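Internalin C2 (Listeria monocytogenes serotype 4b str. F2365, PDB 4FHO) is a leucine-rich-repeat internalin of a bacterial pathogen, probably serving in adhesion to or invasion of host cells through protein recognition. Local coordinates at residues Ile150-Leu159 and Val169-Leu178. Residues are numbered along the deposited sequence; the frame is centred on the assembly and turned at random.
Sequences ISPLAGLTNL and VNDLTPLANL
Ile150 meets Val169, Leu172, Pro174 and Leu175 with its two branches, as seen in one of its two modelled conformers. In this conformer CG1 stands beside the backbone N (chi1 -58°) and runs on extended, which carries CD1 to Val169. Ile150 CD1 lies 3.4 Å from Val169 CG1, a closeness left doubtful by the second conformer, and the side chains cross at about a right angle. CD1 also reaches Leu172 CD2. The other branch, Ile150 CG2, meets Leu175 CD2 at 3.6 Å and the flank of Pro174. Further along, Leu159 and Leu178 lie side by side and point the same way, with their CD1 methyls 3.8 Å apart.

Carbon also packs on the backbone. Pro174 CB sits 3.3 Å from Ile150 O, and its CG lies near Ser151 N. Ala154 CA makes a CH···O contact with Pro174 O at 3.4 Å. Leu178 CD2 approaches the carbonyl oxygens of Leu153, Ala154 and Leu156, closest at Leu156 O (3.2 Å).

No direct hydrogen bond joins the segments. One water bridges them, accepting from Ile150 N and donating to Asp171 O. Within 169-178, Asp171 OD1 takes Thr173 OG1 on its syn lone pair and Thr173 N from above the carboxylate plane. The latter bond closes an Asx turn leading into the 3-10 segment 173-175.

These are equivalent loops of successive leucine-rich repeats, each with a short 3-10 segment on the side away from the parallel sheet. Leu153 and Leu175 both reach Leu162 of strand 161-163. The two segments are therefore joined by apolar packing, carbon contacts on carbonyl oxygens and one water bridge, while polar bonds shape the individual loops.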
# COMPACT_ATOMS: atom_id res chain seq x y z
N ILE A 150 2.47 -2.10 -15.63
CA ILE A 150 1.50 -2.74 -14.72
C ILE A 150 1.60 -4.28 -14.78
O ILE A 150 0.87 -4.98 -14.07
CB ILE A 150 0.05 -2.29 -15.05
CG1 ILE A 150 -0.11 -0.77 -14.96
CG2 ILE A 150 -0.98 -2.85 -14.08
CD1 ILE A 150 -1.55 -0.36 -15.18
N SER A 151 2.52 -4.82 -15.59
CA SER A 151 2.67 -6.30 -15.72
C SER A 151 2.69 -7.08 -14.39
O SER A 151 2.00 -8.10 -14.29
CB SER A 151 3.90 -6.67 -16.57
OG SER A 151 3.68 -6.27 -17.91
N PRO A 152 3.41 -6.58 -13.36
CA PRO A 152 3.42 -7.26 -12.07
C PRO A 152 2.10 -7.40 -11.32
O PRO A 152 2.04 -8.24 -10.43
CB PRO A 152 4.40 -6.41 -11.24
CG PRO A 152 5.31 -5.84 -12.27
CD PRO A 152 4.36 -5.45 -13.34
N LEU A 153 1.08 -6.60 -11.66
CA LEU A 153 -0.26 -6.73 -11.08
C LEU A 153 -1.15 -7.84 -11.65
O LEU A 153 -2.18 -8.15 -11.05
CB LEU A 153 -1.03 -5.40 -11.18
CG LEU A 153 -0.37 -4.11 -10.72
CD1 LEU A 153 -1.39 -2.98 -10.76
CD2 LEU A 153 0.23 -4.26 -9.33
N ALA A 154 -0.76 -8.45 -12.78
CA ALA A 154 -1.62 -9.39 -13.52
C ALA A 154 -2.14 -10.58 -12.72
O ALA A 154 -3.27 -11.02 -12.92
CB ALA A 154 -0.91 -9.88 -14.79
N GLY A 155 -1.31 -11.09 -11.81
CA GLY A 155 -1.70 -12.16 -10.90
C GLY A 155 -2.44 -11.75 -9.64
O GLY A 155 -2.82 -12.62 -8.86
N LEU A 156 -2.68 -10.44 -9.43
CA LEU A 156 -3.37 -9.95 -8.23
C LEU A 156 -4.89 -10.02 -8.44
O LEU A 156 -5.60 -8.99 -8.51
CB LEU A 156 -2.90 -8.54 -7.86
CG LEU A 156 -1.38 -8.38 -7.66
CD1 LEU A 156 -1.05 -6.98 -7.17
CD2 LEU A 156 -0.80 -9.42 -6.71
N THR A 157 -5.37 -11.25 -8.47
CA THR A 157 -6.76 -11.57 -8.85
C THR A 157 -7.80 -11.27 -7.77
O THR A 157 -8.99 -11.33 -8.06
CB THR A 157 -6.89 -13.06 -9.25
OG1 THR A 157 -6.46 -13.88 -8.16
CG2 THR A 157 -6.05 -13.37 -10.49
N ASN A 158 -7.37 -10.95 -6.55
CA ASN A 158 -8.29 -10.45 -5.50
C ASN A 158 -8.53 -8.92 -5.49
O ASN A 158 -9.29 -8.43 -4.64
CB ASN A 158 -7.85 -10.95 -4.12
CG ASN A 158 -7.97 -12.47 -3.99
OD1 ASN A 158 -9.03 -13.04 -4.23
ND2 ASN A 158 -6.88 -13.13 -3.61
N LEU A 159 -7.93 -8.18 -6.42
CA LEU A 159 -8.03 -6.71 -6.43
C LEU A 159 -9.48 -6.26 -6.74
O LEU A 159 -10.05 -6.67 -7.75
CB LEU A 159 -7.04 -6.06 -7.43
CG LEU A 159 -5.58 -5.89 -6.98
CD1 LEU A 159 -4.70 -5.43 -8.13
CD2 LEU A 159 -5.45 -4.92 -5.82
N VAL A 169 1.41 5.24 -17.23
CA VAL A 169 0.92 3.94 -17.68
C VAL A 169 0.38 4.10 -19.10
O VAL A 169 -0.38 5.03 -19.36
CB VAL A 169 -0.20 3.41 -16.75
CG1 VAL A 169 -0.86 2.17 -17.32
CG2 VAL A 169 0.35 3.11 -15.37
N ASN A 170 0.79 3.21 -20.01
CA ASN A 170 0.30 3.19 -21.41
C ASN A 170 -0.39 1.91 -21.88
O ASN A 170 -0.84 1.85 -23.03
CB ASN A 170 1.43 3.58 -22.39
CG ASN A 170 2.49 2.51 -22.56
OD1 ASN A 170 3.57 2.60 -22.00
ND2 ASN A 170 2.20 1.50 -23.38
N ASP A 171 -0.47 0.90 -21.01
CA ASP A 171 -0.98 -0.42 -21.38
C ASP A 171 -1.80 -0.96 -20.20
O ASP A 171 -1.26 -1.15 -19.12
CB ASP A 171 0.22 -1.33 -21.71
CG ASP A 171 -0.16 -2.59 -22.48
OD1 ASP A 171 -1.36 -2.97 -22.55
OD2 ASP A 171 0.76 -3.21 -23.04
N LEU A 172 -3.10 -1.18 -20.42
CA LEU A 172 -3.98 -1.77 -19.40
C LEU A 172 -4.18 -3.28 -19.54
O LEU A 172 -4.95 -3.89 -18.78
CB LEU A 172 -5.33 -1.05 -19.39
CG LEU A 172 -5.35 0.45 -19.04
CD1 LEU A 172 -6.78 0.96 -19.09
CD2 LEU A 172 -4.72 0.72 -17.67
N THR A 173 -3.49 -3.90 -20.50
CA THR A 173 -3.54 -5.35 -20.72
C THR A 173 -3.30 -6.21 -19.46
O THR A 173 -4.03 -7.17 -19.26
CB THR A 173 -2.62 -5.78 -21.88
OG1 THR A 173 -3.02 -5.07 -23.06
CG2 THR A 173 -2.70 -7.28 -22.14
N PRO A 174 -2.36 -5.80 -18.56
CA PRO A 174 -2.20 -6.54 -17.29
C PRO A 174 -3.43 -6.60 -16.38
O PRO A 174 -3.49 -7.46 -15.53
CB PRO A 174 -1.05 -5.80 -16.60
CG PRO A 174 -0.25 -5.26 -17.72
CD PRO A 174 -1.29 -4.80 -18.71
N LEU A 175 -4.40 -5.71 -16.59
CA LEU A 175 -5.64 -5.69 -15.80
C LEU A 175 -6.74 -6.66 -16.29
O LEU A 175 -7.74 -6.81 -15.59
CB LEU A 175 -6.20 -4.26 -15.72
CG LEU A 175 -5.24 -3.14 -15.32
CD1 LEU A 175 -6.03 -1.84 -15.18
CD2 LEU A 175 -4.48 -3.48 -14.04
N ALA A 176 -6.54 -7.32 -17.44
CA ALA A 176 -7.56 -8.16 -18.10
C ALA A 176 -8.17 -9.29 -17.25
O ALA A 176 -9.33 -9.62 -17.43
CB ALA A 176 -7.01 -8.75 -19.40
N ASN A 177 -7.38 -9.86 -16.33
CA ASN A 177 -7.81 -10.97 -15.47
C ASN A 177 -8.24 -10.56 -14.04
O ASN A 177 -8.57 -11.43 -13.24
CB ASN A 177 -6.66 -12.01 -15.36
CG ASN A 177 -7.13 -13.47 -15.21
OD1 ASN A 177 -8.32 -13.78 -15.10
ND2 ASN A 177 -6.16 -14.37 -15.18
N LEU A 178 -8.24 -9.25 -13.74
CA LEU A 178 -8.63 -8.75 -12.41
C LEU A 178 -10.16 -8.59 -12.37
O LEU A 178 -10.68 -7.48 -12.32
CB LEU A 178 -7.90 -7.45 -12.06
CG LEU A 178 -6.39 -7.41 -12.29
CD1 LEU A 178 -5.81 -6.13 -11.70
CD2 LEU A 178 -5.70 -8.65 -11.74
O HOH W 1 1.31 -2.09 -18.13